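Endonuclease V (Homo sapiens, PDB 6OZE) probably cleaves inosine-containing RNA in a metal-dependent reaction, as an inosine-specific endoribonuclease of the RNase H-like clan. Local coordinates at residues 9-21 against 124-137. The protein carries 4 engineered substitutions. Numbering follows the deposited sequence. Where two conformers were deposited one is given.
Engineered in segment 124-137: Ser132 (natural residue Cys).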
loop_
_atom_site.group_PDB
_atom_site.type_symbol
_atom_site.label_atom_id
_atom_site.label_comp_id
_atom_site.label_asym_id
_atom_site.label_seq_id
_atom_site.Cartn_x
_atom_site.Cartn_y
_atom_site.Cartn_z
ATOM N N TRP A 9 10.888 15.520 -10.620
ATOM C CA TRP A 9 10.130 14.450 -9.972
ATOM C C TRP A 9 9.599 13.460 -10.999
ATOM O O TRP A 9 9.676 12.239 -10.803
ATOM C CB TRP A 9 8.966 15.045 -9.181
ATOM C CG TRP A 9 9.287 15.413 -7.773
ATOM C CD1 TRP A 9 10.466 15.219 -7.116
ATOM C CD2 TRP A 9 8.401 16.037 -6.839
ATOM N NE1 TRP A 9 10.369 15.686 -5.825
ATOM C CE2 TRP A 9 9.109 16.188 -5.629
ATOM C CE3 TRP A 9 7.074 16.465 -6.902
ATOM C CZ2 TRP A 9 8.535 16.765 -4.499
ATOM C CZ3 TRP A 9 6.505 17.033 -5.775
ATOM C CH2 TRP A 9 7.235 17.183 -4.594
ATOM N N LYS A 10 9.028 13.971 -12.095
ATOM C CA LYS A 10 8.554 13.092 -13.159
ATOM C C LYS A 10 9.682 12.230 -13.698
ATOM O O LYS A 10 9.504 11.031 -13.945
ATOM C CB LYS A 10 7.951 13.923 -14.291
ATOM C CG LYS A 10 6.569 14.475 -14.001
ATOM C CD LYS A 10 6.110 15.363 -15.153
ATOM C CE LYS A 10 4.858 16.146 -14.800
ATOM N NZ LYS A 10 4.496 17.081 -15.903
ATOM N N ARG A 11 10.855 12.829 -13.895
ATOM C CA ARG A 11 11.982 12.073 -14.419
ATOM C C ARG A 11 12.435 11.005 -13.428
ATOM O O ARG A 11 12.835 9.904 -13.826
ATOM C CB ARG A 11 13.120 13.038 -14.748
ATOM C CG ARG A 11 14.075 12.497 -15.763
ATOM C CD ARG A 11 15.472 12.487 -15.216
ATOM N NE ARG A 11 16.237 13.640 -15.657
ATOM C CZ ARG A 11 17.559 13.713 -15.591
ATOM N NH1 ARG A 11 18.255 12.695 -15.102
ATOM N NH2 ARG A 11 18.183 14.798 -16.018
ATOM N N GLU A 12 12.378 11.306 -12.129
ATOM C CA GLU A 12 12.761 10.315 -11.130
ATOM C C GLU A 12 11.729 9.190 -11.043
ATOM O O GLU A 12 12.090 8.022 -10.850
ATOM C CB GLU A 12 12.966 11.005 -9.776
ATOM C CG GLU A 12 13.283 10.084 -8.601
ATOM C CD GLU A 12 14.650 9.414 -8.689
ATOM O OE1 GLU A 12 15.335 9.563 -9.724
ATOM O OE2 GLU A 12 15.026 8.723 -7.714
ATOM N N GLN A 13 10.439 9.515 -11.177
ATOM C CA GLN A 13 9.441 8.455 -11.256
ATOM C C GLN A 13 9.724 7.542 -12.437
ATOM O O GLN A 13 9.672 6.316 -12.307
ATOM C CB GLN A 13 8.043 9.053 -11.386
ATOM C CG GLN A 13 7.525 9.646 -10.099
ATOM C CD GLN A 13 6.140 10.239 -10.269
ATOM O OE1 GLN A 13 5.831 10.821 -11.305
ATOM N NE2 GLN A 13 5.305 10.101 -9.243
ATOM N N ALA A 14 10.060 8.124 -13.593
ATOM C CA ALA A 14 10.365 7.318 -14.771
ATOM C C ALA A 14 11.602 6.461 -14.542
ATOM O O ALA A 14 11.630 5.283 -14.919
ATOM C CB ALA A 14 10.544 8.214 -16.000
ATOM N N ARG A 15 12.633 7.030 -13.905
ATOM C CA ARG A 15 13.843 6.259 -13.628
ATOM C C ARG A 15 13.525 5.045 -12.776
ATOM O O ARG A 15 13.989 3.933 -13.051
ATOM C CB ARG A 15 14.867 7.136 -12.894
ATOM C CG ARG A 15 16.188 6.410 -12.585
ATOM C CD ARG A 15 17.204 7.320 -11.868
ATOM N NE ARG A 15 16.915 7.460 -10.431
ATOM C CZ ARG A 15 17.575 6.813 -9.468
ATOM N NH1 ARG A 15 18.544 5.959 -9.775
ATOM N NH2 ARG A 15 17.285 7.036 -8.191
ATOM N N LEU A 16 12.757 5.254 -11.717
ATOM C CA LEU A 16 12.487 4.182 -10.772
ATOM C C LEU A 16 11.469 3.187 -11.319
ATOM O O LEU A 16 11.578 1.984 -11.054
ATOM C CB LEU A 16 12.005 4.770 -9.446
ATOM C CG LEU A 16 13.044 5.648 -8.737
ATOM C CD1 LEU A 16 12.450 6.148 -7.434
ATOM C CD2 LEU A 16 14.307 4.856 -8.482
ATOM N N LYS A 17 10.485 3.666 -12.093
ATOM C CA LYS A 17 9.465 2.771 -12.647
ATOM C C LYS A 17 10.081 1.704 -13.539
ATOM O O LYS A 17 9.535 0.596 -13.659
ATOM C CB LYS A 17 8.435 3.577 -13.438
ATOM C CG LYS A 17 7.281 2.762 -14.030
ATOM C CD LYS A 17 6.349 3.665 -14.822
ATOM C CE LYS A 17 5.138 2.905 -15.342
ATOM N NZ LYS A 17 4.220 3.802 -16.103
ATOM N N ALA A 18 11.204 2.019 -14.187
ATOM C CA ALA A 18 11.879 1.048 -15.034
ATOM C C ALA A 18 12.406 -0.140 -14.240
ATOM O O ALA A 18 12.736 -1.170 -14.839
ATOM C CB ALA A 18 13.009 1.717 -15.816
ATOM N N HIS A 19 12.487 -0.022 -12.915
ATOM C CA HIS A 19 12.957 -1.094 -12.048
ATOM C C HIS A 19 11.833 -1.903 -11.417
ATOM O O HIS A 19 12.125 -2.858 -10.694
ATOM C CB HIS A 19 13.872 -0.548 -10.947
ATOM C CG HIS A 19 15.183 -0.042 -11.459
ATOM N ND1 HIS A 19 15.356 1.247 -11.917
ATOM C CD2 HIS A 19 16.375 -0.662 -11.614
ATOM C CE1 HIS A 19 16.607 1.406 -12.311
ATOM N NE2 HIS A 19 17.247 0.263 -12.138
ATOM N N VAL A 20 10.570 -1.537 -11.655
ATOM C CA VAL A 20 9.449 -2.300 -11.105
ATOM C C VAL A 20 9.414 -3.693 -11.725
ATOM O O VAL A 20 9.564 -3.859 -12.942
ATOM C CB VAL A 20 8.116 -1.562 -11.328
ATOM C CG1 VAL A 20 6.942 -2.432 -10.874
ATOM C CG2 VAL A 20 8.089 -0.258 -10.586
ATOM N N VAL A 21 9.217 -4.701 -10.883
ATOM C CA VAL A 21 9.090 -6.094 -11.308
ATOM C C VAL A 21 7.649 -6.501 -11.042
ATOM O O VAL A 21 7.228 -6.574 -9.887
ATOM C CB VAL A 21 10.066 -6.993 -10.535
ATOM C CG1 VAL A 21 9.801 -8.466 -10.827
ATOM C CG2 VAL A 21 11.507 -6.619 -10.850
ATOM N N HIS A 124 -2.207 4.273 -10.786
ATOM C CA HIS A 124 -1.715 5.580 -10.379
ATOM C C HIS A 124 -1.590 6.451 -11.620
ATOM O O HIS A 124 -1.491 5.948 -12.742
ATOM C CB HIS A 124 -0.368 5.423 -9.669
ATOM C CG HIS A 124 0.250 6.711 -9.218
ATOM N ND1 HIS A 124 1.221 7.358 -9.944
ATOM C CD2 HIS A 124 0.050 7.455 -8.105
ATOM C CE1 HIS A 124 1.591 8.454 -9.303
ATOM N NE2 HIS A 124 0.893 8.537 -8.186
ATOM N N HIS A 125 -1.577 7.772 -11.393
ATOM C CA HIS A 125 -1.518 8.745 -12.484
ATOM C C HIS A 125 -0.417 8.410 -13.481
ATOM O O HIS A 125 -0.592 8.578 -14.694
ATOM C CB HIS A 125 -1.246 10.143 -11.917
ATOM C CG HIS A 125 -2.191 10.569 -10.838
ATOM N ND1 HIS A 125 -2.274 9.928 -9.622
ATOM C CD2 HIS A 125 -3.072 11.596 -10.782
ATOM C CE1 HIS A 125 -3.178 10.529 -8.869
ATOM N NE2 HIS A 125 -3.676 11.545 -9.549
ATOM N N ARG A 126 0.733 7.951 -12.986
ATOM C CA ARG A 126 1.898 7.690 -13.820
ATOM C C ARG A 126 2.332 6.229 -13.765
ATOM O O ARG A 126 3.470 5.910 -14.122
ATOM C CB ARG A 126 3.043 8.622 -13.414
ATOM C CG ARG A 126 4.053 8.928 -14.511
ATOM C CD ARG A 126 4.848 10.191 -14.195
ATOM N NE ARG A 126 4.115 11.397 -14.564
ATOM C CZ ARG A 126 3.327 12.089 -13.745
ATOM N NH1 ARG A 126 3.163 11.705 -12.486
ATOM N NH2 ARG A 126 2.703 13.172 -14.191
ATOM N N GLY A 127 1.441 5.330 -13.342
ATOM C CA GLY A 127 1.839 3.950 -13.147
ATOM C C GLY A 127 2.888 3.754 -12.076
ATOM O O GLY A 127 3.589 2.737 -12.087
ATOM N N PHE A 128 3.001 4.689 -11.127
ATOM C CA PHE A 128 4.083 4.615 -10.139
ATOM C C PHE A 128 3.685 5.305 -8.830
ATOM O O PHE A 128 4.191 6.371 -8.450
ATOM C CB PHE A 128 5.388 5.185 -10.700
ATOM C CG PHE A 128 6.603 4.737 -9.945
ATOM C CD1 PHE A 128 6.969 3.397 -9.949
ATOM C CD2 PHE A 128 7.370 5.640 -9.231
ATOM C CE1 PHE A 128 8.078 2.962 -9.242
ATOM C CE2 PHE A 128 8.478 5.206 -8.524
ATOM C CZ PHE A 128 8.839 3.874 -8.542
ATOM N N GLY A 129 2.789 4.670 -8.080
ATOM C CA GLY A 129 2.340 5.205 -6.816
ATOM C C GLY A 129 3.246 4.815 -5.655
ATOM O O GLY A 129 4.275 4.157 -5.817
ATOM N N VAL A 130 2.808 5.206 -4.456
ATOM C CA VAL A 130 3.607 5.033 -3.242
ATOM C C VAL A 130 4.057 3.589 -3.060
ATOM O O VAL A 130 5.191 3.323 -2.645
ATOM C CB VAL A 130 2.849 5.576 -2.013
ATOM C CG1 VAL A 130 1.491 4.883 -1.874
ATOM C CG2 VAL A 130 3.679 5.421 -0.740
ATOM N N ALA A 131 3.174 2.626 -3.335
ATOM C CA ALA A 131 3.545 1.235 -3.100
ATOM C C ALA A 131 4.663 0.789 -4.041
ATOM O O ALA A 131 5.536 0.007 -3.648
ATOM C CB ALA A 131 2.313 0.329 -3.239
ATOM N N SER A 132 4.645 1.260 -5.287
ATOM C CA SER A 132 5.704 0.913 -6.230
ATOM C C SER A 132 6.988 1.652 -5.895
ATOM O O SER A 132 8.087 1.093 -6.002
ATOM C CB SER A 132 5.282 1.298 -7.641
ATOM O OG SER A 132 4.245 0.434 -8.071
ATOM N N HIS A 133 6.853 2.922 -5.519
ATOM C CA HIS A 133 8.003 3.756 -5.208
ATOM C C HIS A 133 8.717 3.219 -3.973
ATOM O O HIS A 133 9.950 3.082 -3.964
ATOM C CB HIS A 133 7.480 5.176 -4.984
ATOM C CG HIS A 133 8.498 6.267 -5.150
ATOM N ND1 HIS A 133 8.190 7.450 -5.784
ATOM C CD2 HIS A 133 9.791 6.367 -4.766
ATOM C CE1 HIS A 133 9.250 8.244 -5.774
ATOM N NE2 HIS A 133 10.239 7.601 -5.176
ATOM N N LEU A 134 7.953 2.877 -2.929
ATOM C CA LEU A 134 8.550 2.271 -1.745
ATOM C C LEU A 134 9.111 0.889 -2.064
ATOM O O LEU A 134 10.190 0.523 -1.581
ATOM C CB LEU A 134 7.509 2.196 -0.623
ATOM C CG LEU A 134 7.987 1.616 0.706
ATOM C CD1 LEU A 134 9.046 2.525 1.363
ATOM C CD2 LEU A 134 6.796 1.430 1.628
ATOM N N GLY A 135 8.392 0.098 -2.876
ATOM C CA GLY A 135 8.873 -1.237 -3.200
ATOM C C GLY A 135 10.207 -1.238 -3.925
ATOM O O GLY A 135 11.108 -2.016 -3.600
ATOM N N VAL A 136 10.358 -0.381 -4.936
ATOM C CA VAL A 136 11.604 -0.359 -5.702
ATOM C C VAL A 136 12.772 0.069 -4.819
ATOM O O VAL A 136 13.881 -0.467 -4.920
ATOM C CB VAL A 136 11.455 0.539 -6.948
ATOM C CG1 VAL A 136 12.812 0.906 -7.526
ATOM C CG2 VAL A 136 10.603 -0.157 -8.010
ATOM N N LEU A 137 12.539 1.059 -3.946
ATOM C CA LEU A 137 13.628 1.588 -3.131
ATOM C C LEU A 137 14.003 0.654 -1.984
ATOM O O LEU A 137 15.185 0.554 -1.647
ATOM C CB LEU A 137 13.267 2.985 -2.625
ATOM C CG LEU A 137 13.298 4.088 -3.686
ATOM C CD1 LEU A 137 12.806 5.393 -3.082
ATOM C CD2 LEU A 137 14.700 4.274 -4.264
HETATM O O HOH W 1 5.824 8.070 -7.214
#
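Phe128 lies against Leu16, Lys17 and Val20, and its ring is the apolar centre of this contact. The contact packs helix 3-17 of the RNase H-like fold onto the loop before helix 130-138 and onto one side of that helix. The short helical segments run at 61° to each other. With its CG anti to the backbone N (chi1 -161°), Phe128 turns its ring against the backbone between Gln13 and Lys17. Gln13 O and Lys17 N lie over one face, both offset toward the rim. His133 N lies over the opposite face. Leu16 CB presses on Phe128 CZ at 3.4 Å. Val20 CG2 meets the ring edge in its plane, 3.5 Å from Phe128 CE1. In the conformer given, the same methyl also touches Val136 CG2 at 3.6 Å, on helix 130-138. Further along its side chain, Leu16 CD1 approaches the His133 ring obliquely, 3.5 Å from His133 NE2.

Beside this core a water ties the two segments together. It accepts from Gln13 NE2 and donates to Phe128 O, and it is also hydrogen-bonded to His133 ND1. It lies at the His133 ring edge, in plane. Gln13 NE2 also bonds to Gly86 O, so this buried amide nitrogen has two partners and its amide is held in place.

At the outer edge, Arg126 NH1 makes a weak hydrogen bond to Gln13 OE1, with an angle of 126° at the hydrogen; Arg126 is poorly ordered. Lys10 CG lies over one face of its guanidinium. Lys17 has an extended chain that runs past the Phe128 ring to Gly127. Its ammonium donates to the carbonyl before that glycine: Lys17 NZ sits 3.0 Å from Arg126 O, above the carbonyl plane.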